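Side-chain contacts in pyruvate kinase 1 (Trypanosoma brucei brucei, PDB 4KCT), which transfers phosphate from phosphoenolpyruvate to ADP to give pyruvate and ATP, and also shows an intrinsic oxaloacetate decarboxylase activity: residues D84-G87 with P88-R91; M51-H55 with G56-Y60; A189-E192 with K193-K196. One frame throughout, in Å; residues are numbered along the deposited sequence.

Contact 1. Residues D84-G87 with P88-R91; sequences DTKG and PEIR. With K (potassium ion), chain D.
K86 and E89 meet across the link that leaves the TIM barrel of pyruvate kinase after strand 80-84 and runs to strand 90-91, at the edge of the neighbouring mixed sheet. The contact is a salt bridge between residues three apart: K86 NZ lies 3.5 Å from E89 OE2, and its 3.6 Å from E89 OE1 is nearly the same, a spacing that speaks for charge attraction spread over the carboxylate. The conformations explain the meeting. K86 sends CG opposite its backbone N (chi1 -165°) and runs almost straight to CE; the turn at chi4, -44°, then swings NZ toward the glutamate. E89 starts with CG wedged between its backbone N and carbonyl carbon (chi1 50°) and is extended beyond it, which carries the carboxylate out to the ammonium; the two chains approach at a slant. Over one face of the R91 guanidinium sits E89 OE1, 3.5 Å from R91 NE and displaced toward the rim of the group; with no N-H aimed at the oxygen, this second ion pair is purely electrostatic. The carboxylate therefore stands between two cations and would probably be stabilised in its charged form. G87 allows the bend between the charged partners: with its positive phi, a side chain would be jammed against the carbonyl of K86. On the barrel side the chain is fixed by potassium, bound by D84 OD1 and by T85 O, with N52 and S54 completing the protein ligands. The other D84 oxygen, OD2, makes salt bridges with R50 and K239. One water ligand of the potassium also donates to K86 O, and a further water joins that carbonyl to the next residue but one, donating at 2.9 Å to both K86 O and P88 O.

Contact 2. Residues M51-H55 with G56-Y60; sequences MNFSH and GSHEY. With K (potassium ion), chain D.
Aromatic contact comes first: the F53 and H58 side chains meet at about a right angle, with F53 CE2 3.9 Å from H58 CD2. Their ring planes are inclined at 52° and the centroids stand 6.0 Å apart, so the pair is oblique, touching through one corner of each ring. H58 has CG opposite its carbonyl carbon (chi1 -73°), which carries the imidazole back from the start of the helix toward F53. Its polar end is engaged elsewhere, NE2 being hydrogen-bonded to D197, while F53 also stacks on H61.

Among the hydrogen bonds, S54 N donates to N52 OD1 over 3.0 Å and closes an Asx turn; the N-H comes from well above the amide carbonyl plane, 51° out of it. The backbone from N52 to H55 makes a type I beta turn on the same residues. At the far end S57 is the N-cap of helix 58-75, its OG accepting from Y60 N at 3.0 Å. The turn and the cap together convert the end of strand 46-52 into the start of that helix, the beta-to-alpha connection of a beta-alpha-beta unit in the TIM barrel. Water 4 bridges the loop between them, donating to F53 O and G56 O, each at 2.7 Å. G56 has positive phi, at which a side chain would crowd H55 O.

Metal coordination draws on the same two residues as the Asx turn. N52 OD1 binds potassium at 2.7 Å while accepting the S54 N-H, and S54 OG is a ligand at 2.8 Å. With its CG opposite the backbone N, N52 directs its amide oxygen where one atom serves both the ion and the S54 N-H. Two waters and the loop after strand 80-84 complete the site.

Contact 3. Residues A189-E192 with K193-K196; sequences AVSE and KDRK
S191 and D194 grip each other in a capping box at the N-terminus of helix 192-204. S191 OG accepts from D194 N at 2.9 Å with an N-H...O angle of 163°; in return S191 N donates to D194 OD2 at 3.2 Å, reaching that oxygen from above the carboxylate plane. Having OG between its backbone N and carbonyl carbon (chi1 73°), the serine hydroxyl overhangs the first turn. The helical ladder starts directly behind, with R195 N to S191 O at 2.9 Å and K196 N to E192 O at 3.3 Å.

Beside the box, V190 packs crosswise on R195. Its CG2 touches R195 CG at 3.3 Å, and CG1 lies 3.6 Å from R195 NH2, over one face of the guanidinium. Water 5 holds the edge of that group, donating to V190 O and accepting from R195 NE.

Further out, water 6 accepts from S191 OG and donates to D194 OD1. D194 OD1 also receives the backbone N-H of G87, while K193 NZ makes a salt bridge with D197 one turn on and donates to F53 O; the links to neighbouring loops are thus those to G87 and F53. With OD2 taken by the cap and OD1 by the loop and water, D194 has both oxygens in hydrogen bonds; together with the helix N-terminus, these donors would be expected to stabilise the aspartate as an anion.

Overall arrangement
All three contacts belong to the barrel domain and follow one another along the chain as contact 2, contact 1, contact 3. Contacts 1 and 2 have centres about 13 Å apart and issue from the adjacent parallel strands 80-84 and 46-52; D84 pairs with M51 and F53 through the backbone, and both contacts supply ligands to one potassium ion. Contact 3, centred about 9 Å from contact 1 and 14 Å from contact 2, opens helix 192-204, which touches both loops. Contact 1 alone continues into the mixed sheet. Contacts 1 and 2 thus hold the cation near the bound pyruvate and magnesium of the active site, and contact 3 sits behind them, linked through G87 and F53.

Contact 1. Residues D84-G87 with P88-R91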
ATOM      1  N   ASP A  84     -15.118  32.993  23.824  1.00 18.09           N
ATOM      2  CA  ASP A  84     -13.744  32.537  24.106  1.00 18.20           C
ATOM      3  C   ASP A  84     -13.313  33.060  25.482  1.00 18.86           C
ATOM      4  O   ASP A  84     -13.220  34.264  25.676  1.00 19.56           O
ATOM      5  CB  ASP A  84     -12.789  33.035  22.988  1.00 18.83           C
ATOM      6  CG  ASP A  84     -11.374  32.454  23.098  1.00 21.33           C
ATOM      7  OD1 ASP A  84     -10.786  32.534  24.193  1.00 21.60           O
ATOM      8  OD2 ASP A  84     -10.819  31.965  22.068  1.00 21.19           O
ATOM      9  N   THR A  85     -13.132  32.160  26.455  1.00 17.83           N
ATOM     10  CA  THR A  85     -12.993  32.591  27.861  1.00 17.76           C
ATOM     11  C   THR A  85     -11.646  33.272  28.112  1.00 18.27           C
ATOM     12  O   THR A  85     -10.653  33.009  27.423  1.00 18.71           O
ATOM     13  CB  THR A  85     -13.144  31.407  28.845  1.00 18.37           C
ATOM     14  OG1 THR A  85     -12.126  30.451  28.570  1.00 18.32           O
ATOM     15  CG2 THR A  85     -14.514  30.755  28.668  1.00 19.06           C
ATOM     16  N   LYS A  86     -11.601  34.131  29.113  1.00 20.07           N
ATOM     17  CA  LYS A  86     -10.324  34.685  29.575  1.00 22.70           C
ATOM     18  C   LYS A  86      -9.404  33.562  30.095  1.00 23.25           C
ATOM     19  O   LYS A  86      -8.269  33.467  29.705  1.00 21.39           O
ATOM     20  CB  LYS A  86     -10.562  35.732  30.686  1.00 23.29           C
ATOM     21  CG  LYS A  86      -9.350  36.608  30.973  1.00 32.85           C
ATOM     22  CD  LYS A  86      -9.665  37.608  32.092  1.00 37.20           C
ATOM     23  CE  LYS A  86      -8.832  38.871  31.976  1.00 45.50           C
ATOM     24  NZ  LYS A  86      -7.410  38.556  31.680  1.00 48.72           N
ATOM     25  N   GLY A  87      -9.916  32.717  30.972  1.00 22.56           N
ATOM     26  CA  GLY A  87      -9.142  31.581  31.436  1.00 23.63           C
ATOM     27  C   GLY A  87      -8.175  31.964  32.546  1.00 27.91           C
ATOM     28  O   GLY A  87      -8.142  33.114  32.985  1.00 23.40           O
ATOM     29  N   PRO A  88      -7.400  30.995  33.014  1.00 31.35           N
ATOM     30  CA  PRO A  88      -6.497  31.145  34.148  1.00 33.65           C
ATOM     31  C   PRO A  88      -5.271  31.919  33.731  1.00 32.10           C
ATOM     32  O   PRO A  88      -4.934  31.957  32.535  1.00 29.58           O
ATOM     33  CB  PRO A  88      -6.108  29.694  34.467  1.00 37.69           C
ATOM     34  CG  PRO A  88      -6.156  29.017  33.136  1.00 41.66           C
ATOM     35  CD  PRO A  88      -7.335  29.639  32.431  1.00 36.78           C
ATOM     36  N   GLU A  89      -4.658  32.633  34.668  1.00 27.96           N
ATOM     37  CA  GLU A  89      -3.395  33.289  34.362  1.00 29.84           C
ATOM     38  C   GLU A  89      -2.514  33.426  35.589  1.00 27.80           C
ATOM     39  O   GLU A  89      -2.990  33.326  36.726  1.00 27.25           O
ATOM     40  CB  GLU A  89      -3.630  34.652  33.705  1.00 36.57           C
ATOM     41  CG  GLU A  89      -4.596  35.540  34.446  1.00 42.42           C
ATOM     42  CD  GLU A  89      -4.752  36.899  33.786  1.00 55.31           C
ATOM     43  OE1 GLU A  89      -5.273  37.822  34.444  1.00 59.54           O
ATOM     44  OE2 GLU A  89      -4.370  37.038  32.604  1.00 56.90           O
ATOM     45  N   ILE A  90      -1.220  33.397  35.348  1.00 21.11           N
ATOM     46  CA  ILE A  90      -0.258  33.727  36.372  1.00 21.02           C
ATOM     47  C   ILE A  90       0.353  35.051  35.980  1.00 21.94           C
ATOM     48  O   ILE A  90       0.725  35.258  34.817  1.00 20.91           O
ATOM     49  CB  ILE A  90       0.857  32.670  36.453  1.00 18.72           C
ATOM     50  CG1 ILE A  90       0.260  31.284  36.700  1.00 20.54           C
ATOM     51  CG2 ILE A  90       1.897  33.067  37.503  1.00 17.86           C
ATOM     52  CD1 ILE A  90       1.270  30.157  36.538  1.00 21.53           C
ATOM     53  N   ARG A  91       0.423  35.966  36.935  1.00 21.07           N
ATOM     54  CA  ARG A  91       1.007  37.261  36.685  1.00 20.60           C
ATOM     55  C   ARG A  91       2.018  37.638  37.748  1.00 20.47           C
ATOM     56  O   ARG A  91       2.004  37.078  38.870  1.00 20.51           O
ATOM     57  CB  ARG A  91      -0.099  38.324  36.561  1.00 23.49           C
ATOM     58  CG  ARG A  91      -0.905  38.210  35.259  1.00 33.29           C
ATOM     59  CD  ARG A  91      -2.011  39.257  35.166  1.00 39.70           C
ATOM     60  NE  ARG A  91      -2.788  39.316  36.408  1.00 46.85           N
ATOM     61  CZ  ARG A  91      -3.548  40.349  36.788  1.00 56.48           C
ATOM     62  NH1 ARG A  91      -4.171  40.314  37.962  1.00 49.72           N
ATOM     63  NH2 ARG A  91      -3.699  41.408  35.997  1.00 50.35           N
TER
HETATM   64  K     K D1002      -9.576  34.572  25.428  1.00 27.08           K
HETATM   65  O   HOH W   1      -5.851  31.785  29.802  1.00 36.46           O
HETATM   66  O   HOH W   2      -7.562  33.771  26.886  1.00 25.20           O
HETATM   67  O   HOH W   3      -7.348  34.445  23.579  1.00 33.20           O

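Contact 2. Residues M51-H55 with G56-Y60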
ATOM      1  N   MET A  51     -16.250  36.001  20.146  1.00 16.22           N
ATOM      2  CA  MET A  51     -16.123  37.054  21.136  1.00 17.61           C
ATOM      3  C   MET A  51     -14.993  36.691  22.093  1.00 18.33           C
ATOM      4  O   MET A  51     -15.045  35.655  22.769  1.00 16.64           O
ATOM      5  CB  MET A  51     -17.430  37.199  21.927  1.00 18.65           C
ATOM      6  CG  MET A  51     -18.685  37.368  21.055  1.00 19.74           C
ATOM      7  SD  MET A  51     -20.175  37.463  22.051  1.00 24.09           S
ATOM      8  CE  MET A  51     -20.250  35.819  22.790  1.00 18.01           C
ATOM      9  N   ASN A  52     -13.986  37.551  22.163  1.00 18.37           N
ATOM     10  CA  ASN A  52     -12.860  37.327  23.028  1.00 18.94           C
ATOM     11  C   ASN A  52     -13.099  37.976  24.365  1.00 20.33           C
ATOM     12  O   ASN A  52     -12.964  39.199  24.502  1.00 19.13           O
ATOM     13  CB  ASN A  52     -11.589  37.910  22.413  1.00 20.41           C
ATOM     14  CG  ASN A  52     -10.347  37.590  23.241  1.00 22.17           C
ATOM     15  OD1 ASN A  52     -10.422  36.907  24.278  1.00 18.55           O
ATOM     16  ND2 ASN A  52      -9.209  38.088  22.799  1.00 22.39           N
ATOM     17  N   PHE A  53     -13.522  37.174  25.338  1.00 20.28           N
ATOM     18  CA  PHE A  53     -13.870  37.706  26.660  1.00 22.16           C
ATOM     19  C   PHE A  53     -12.648  37.982  27.515  1.00 24.44           C
ATOM     20  O   PHE A  53     -12.786  38.387  28.664  1.00 22.89           O
ATOM     21  CB  PHE A  53     -14.824  36.759  27.415  1.00 20.83           C
ATOM     22  CG  PHE A  53     -16.271  36.992  27.118  1.00 22.37           C
ATOM     23  CD1 PHE A  53     -16.739  36.983  25.810  1.00 22.75           C
ATOM     24  CD2 PHE A  53     -17.176  37.243  28.152  1.00 23.57           C
ATOM     25  CE1 PHE A  53     -18.080  37.180  25.540  1.00 19.81           C
ATOM     26  CE2 PHE A  53     -18.514  37.438  27.888  1.00 23.51           C
ATOM     27  CZ  PHE A  53     -18.963  37.450  26.579  1.00 23.53           C
ATOM     28  N   SER A  54     -11.451  37.829  26.952  1.00 23.28           N
ATOM     29  CA  SER A  54     -10.276  38.424  27.596  1.00 25.21           C
ATOM     30  C   SER A  54     -10.393  39.947  27.710  1.00 27.65           C
ATOM     31  O   SER A  54      -9.823  40.536  28.615  1.00 26.20           O
ATOM     32  CB  SER A  54      -8.989  38.053  26.866  1.00 28.33           C
ATOM     33  OG  SER A  54      -8.690  36.693  27.059  1.00 25.75           O
ATOM     34  N   HIS A  55     -11.155  40.573  26.810  1.00 24.79           N
ATOM     35  CA  HIS A  55     -11.359  42.037  26.841  1.00 31.91           C
ATOM     36  C   HIS A  55     -12.821  42.346  26.747  1.00 35.42           C
ATOM     37  O   HIS A  55     -13.609  41.500  26.318  1.00 30.38           O
ATOM     38  CB  HIS A  55     -10.628  42.719  25.679  1.00 34.95           C
ATOM     39  CG  HIS A  55      -9.263  42.148  25.397  1.00 41.68           C
ATOM     40  ND1 HIS A  55      -8.236  42.243  26.278  1.00 44.45           N
ATOM     41  CD2 HIS A  55      -8.780  41.420  24.308  1.00 46.60           C
ATOM     42  CE1 HIS A  55      -7.165  41.589  25.788  1.00 42.42           C
ATOM     43  NE2 HIS A  55      -7.492  41.101  24.575  1.00 46.55           N
ATOM     44  N   GLY A  56     -13.194  43.574  27.118  1.00 27.94           N
ATOM     45  CA  GLY A  56     -14.557  44.079  26.893  1.00 26.55           C
ATOM     46  C   GLY A  56     -15.553  43.674  27.969  1.00 28.64           C
ATOM     47  O   GLY A  56     -15.479  42.589  28.511  1.00 30.72           O
ATOM     48  N   SER A  57     -16.537  44.527  28.229  1.00 28.73           N
ATOM     49  CA  SER A  57     -17.550  44.229  29.259  1.00 30.46           C
ATOM     50  C   SER A  57     -18.611  43.274  28.696  1.00 29.19           C
ATOM     51  O   SER A  57     -18.715  43.108  27.484  1.00 25.35           O
ATOM     52  CB  SER A  57     -18.239  45.521  29.677  1.00 28.98           C
ATOM     53  OG  SER A  57     -18.792  46.137  28.515  1.00 27.27           O
ATOM     54  N   HIS A  58     -19.502  42.789  29.559  1.00 26.71           N
ATOM     55  CA  HIS A  58     -20.704  42.098  29.075  1.00 29.28           C
ATOM     56  C   HIS A  58     -21.534  42.955  28.168  1.00 31.39           C
ATOM     57  O   HIS A  58     -22.078  42.475  27.190  1.00 29.76           O
ATOM     58  CB  HIS A  58     -21.556  41.588  30.232  1.00 29.75           C
ATOM     59  CG  HIS A  58     -20.973  40.395  30.930  1.00 29.74           C
ATOM     60  ND1 HIS A  58     -21.636  39.716  31.884  1.00 30.52           N
ATOM     61  CD2 HIS A  58     -19.725  39.780  30.807  1.00 29.29           C
ATOM     62  CE1 HIS A  58     -20.864  38.717  32.343  1.00 28.02           C
ATOM     63  NE2 HIS A  58     -19.692  38.763  31.692  1.00 28.31           N
ATOM     64  N   GLU A  59     -21.627  44.243  28.474  1.00 26.11           N
ATOM     65  CA  GLU A  59     -22.356  45.168  27.620  1.00 30.86           C
ATOM     66  C   GLU A  59     -21.765  45.228  26.199  1.00 27.84           C
ATOM     67  O   GLU A  59     -22.504  45.234  25.199  1.00 26.67           O
ATOM     68  CB  GLU A  59     -22.376  46.565  28.252  1.00 34.89           C
ATOM     69  CG  GLU A  59     -22.760  47.677  27.296  1.00 47.05           C
ATOM     70  CD  GLU A  59     -22.733  49.054  27.963  1.00 64.64           C
ATOM     71  OE1 GLU A  59     -23.776  49.737  27.940  1.00 63.84           O
ATOM     72  OE2 GLU A  59     -21.672  49.448  28.514  1.00 63.91           O
ATOM     73  N   TYR A  60     -20.442  45.282  26.108  1.00 25.33           N
ATOM     74  CA  TYR A  60     -19.776  45.270  24.807  1.00 24.37           C
ATOM     75  C   TYR A  60     -20.142  43.994  24.006  1.00 23.03           C
ATOM     76  O   TYR A  60     -20.539  44.058  22.827  1.00 23.24           O
ATOM     77  CB  TYR A  60     -18.253  45.383  24.987  1.00 24.33           C
ATOM     78  CG  TYR A  60     -17.486  45.469  23.671  1.00 27.73           C
ATOM     79  CD1 TYR A  60     -17.396  46.678  22.978  1.00 26.23           C
ATOM     80  CD2 TYR A  60     -16.955  44.315  23.065  1.00 26.66           C
ATOM     81  CE1 TYR A  60     -16.721  46.766  21.773  1.00 25.00           C
ATOM     82  CE2 TYR A  60     -16.320  44.383  21.827  1.00 28.29           C
ATOM     83  CZ  TYR A  60     -16.209  45.609  21.184  1.00 27.57           C
ATOM     84  OH  TYR A  60     -15.635  45.684  19.940  1.00 27.03           O
TER
HETATM   85  K     K D1002      -9.576  34.572  25.428  1.00 27.08           K
HETATM   86  O   HOH W   4     -13.886  40.724  29.582  1.00 43.17           O
HETATM   87  O   HOH W   2      -7.562  33.771  26.886  1.00 25.20           O
HETATM   88  O   HOH W   3      -7.348  34.445  23.579  1.00 33.20           O

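Contact 3. Residues A189-E192 with K193-K196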
ATOM      1  N   ALA A 189     -10.076  25.284  36.240  1.00 30.43           N
ATOM      2  CA  ALA A 189     -10.472  25.412  34.839  1.00 32.50           C
ATOM      3  C   ALA A 189     -11.324  26.651  34.662  1.00 32.24           C
ATOM      4  O   ALA A 189     -11.261  27.324  33.639  1.00 32.83           O
ATOM      5  CB  ALA A 189     -11.246  24.181  34.397  1.00 34.75           C
ATOM      6  N   VAL A 190     -12.130  26.954  35.670  1.00 27.95           N
ATOM      7  CA  VAL A 190     -13.047  28.080  35.570  1.00 32.06           C
ATOM      8  C   VAL A 190     -12.773  29.076  36.716  1.00 31.57           C
ATOM      9  O   VAL A 190     -12.991  28.768  37.876  1.00 30.36           O
ATOM     10  CB  VAL A 190     -14.533  27.587  35.567  1.00 37.65           C
ATOM     11  CG1 VAL A 190     -14.798  26.694  36.755  1.00 39.67           C
ATOM     12  CG2 VAL A 190     -15.510  28.745  35.548  1.00 35.02           C
ATOM     13  N   SER A 191     -12.303  30.271  36.369  1.00 29.10           N
ATOM     14  CA  SER A 191     -12.170  31.336  37.355  1.00 31.44           C
ATOM     15  C   SER A 191     -13.546  31.893  37.749  1.00 31.23           C
ATOM     16  O   SER A 191     -14.559  31.619  37.078  1.00 26.98           O
ATOM     17  CB  SER A 191     -11.269  32.443  36.822  1.00 27.87           C
ATOM     18  OG  SER A 191     -11.936  33.198  35.818  1.00 29.91           O
ATOM     19  N   GLU A 192     -13.588  32.727  38.792  1.00 30.16           N
ATOM     20  CA  GLU A 192     -14.849  33.409  39.142  1.00 30.25           C
ATOM     21  C   GLU A 192     -15.294  34.348  38.029  1.00 27.59           C
ATOM     22  O   GLU A 192     -16.465  34.364  37.661  1.00 24.26           O
ATOM     23  CB  GLU A 192     -14.750  34.169  40.478  1.00 33.32           C
ATOM     24  CG  GLU A 192     -16.119  34.494  41.075  1.00 44.35           C
ATOM     25  CD  GLU A 192     -16.830  33.252  41.616  1.00 47.49           C
ATOM     26  OE1 GLU A 192     -18.069  33.127  41.445  1.00 45.27           O
ATOM     27  OE2 GLU A 192     -16.141  32.385  42.182  1.00 47.75           O
ATOM     28  N   LYS A 193     -14.338  34.981  37.362  1.00 25.71           N
ATOM     29  CA  LYS A 193     -14.674  35.733  36.172  1.00 27.13           C
ATOM     30  C   LYS A 193     -15.285  34.836  35.098  1.00 23.73           C
ATOM     31  O   LYS A 193     -16.282  35.196  34.483  1.00 23.60           O
ATOM     32  CB  LYS A 193     -13.461  36.470  35.600  1.00 31.53           C
ATOM     33  CG  LYS A 193     -13.859  37.516  34.558  1.00 39.34           C
ATOM     34  CD  LYS A 193     -12.998  37.468  33.302  1.00 43.49           C
ATOM     35  CE  LYS A 193     -13.127  38.760  32.502  1.00 46.78           C
ATOM     36  NZ  LYS A 193     -14.177  38.698  31.439  1.00 40.02           N
ATOM     37  N   ASP A 194     -14.632  33.712  34.821  1.00 23.00           N
ATOM     38  CA  ASP A 194     -15.099  32.781  33.778  1.00 26.12           C
ATOM     39  C   ASP A 194     -16.534  32.296  34.052  1.00 24.53           C
ATOM     40  O   ASP A 194     -17.357  32.210  33.144  1.00 22.97           O
ATOM     41  CB  ASP A 194     -14.169  31.563  33.676  1.00 27.75           C
ATOM     42  CG  ASP A 194     -12.782  31.901  33.075  1.00 33.62           C
ATOM     43  OD1 ASP A 194     -12.635  32.933  32.349  1.00 28.58           O
ATOM     44  OD2 ASP A 194     -11.843  31.093  33.308  1.00 33.64           O
ATOM     45  N   ARG A 195     -16.852  32.073  35.325  1.00 23.40           N
ATOM     46  CA  ARG A 195     -18.214  31.683  35.709  1.00 24.80           C
ATOM     47  C   ARG A 195     -19.257  32.682  35.319  1.00 23.77           C
ATOM     48  O   ARG A 195     -20.318  32.316  34.846  1.00 24.13           O
ATOM     49  CB  ARG A 195     -18.295  31.460  37.201  1.00 28.84           C
ATOM     50  CG  ARG A 195     -17.713  30.151  37.602  1.00 32.23           C
ATOM     51  CD  ARG A 195     -18.359  29.624  38.860  1.00 35.61           C
ATOM     52  NE  ARG A 195     -17.629  28.453  39.279  1.00 38.59           N
ATOM     53  CZ  ARG A 195     -18.028  27.218  39.044  1.00 34.95           C
ATOM     54  NH1 ARG A 195     -19.247  26.993  38.576  1.00 34.70           N
ATOM     55  NH2 ARG A 195     -17.237  26.210  39.349  1.00 32.96           N
ATOM     56  N   LYS A 196     -19.044  33.934  35.686  1.00 24.24           N
ATOM     57  CA  LYS A 196     -19.982  34.970  35.287  1.00 27.12           C
ATOM     58  C   LYS A 196     -20.074  35.051  33.762  1.00 24.01           C
ATOM     59  O   LYS A 196     -21.139  35.320  33.214  1.00 21.77           O
ATOM     60  CB  LYS A 196     -19.572  36.321  35.870  1.00 30.44           C
ATOM     61  CG  LYS A 196     -19.399  36.288  37.383  1.00 36.61           C
ATOM     62  CD  LYS A 196     -20.265  37.322  38.081  1.00 52.54           C
ATOM     63  CE  LYS A 196     -20.049  37.299  39.599  1.00 51.69           C
ATOM     64  NZ  LYS A 196     -18.645  37.645  39.986  1.00 56.25           N
TER
HETATM   65  O   HOH W   5     -14.666  29.473  40.033  1.00 45.34           O
HETATM   66  O   HOH W   6     -10.416  34.455  34.090  1.00 33.38           O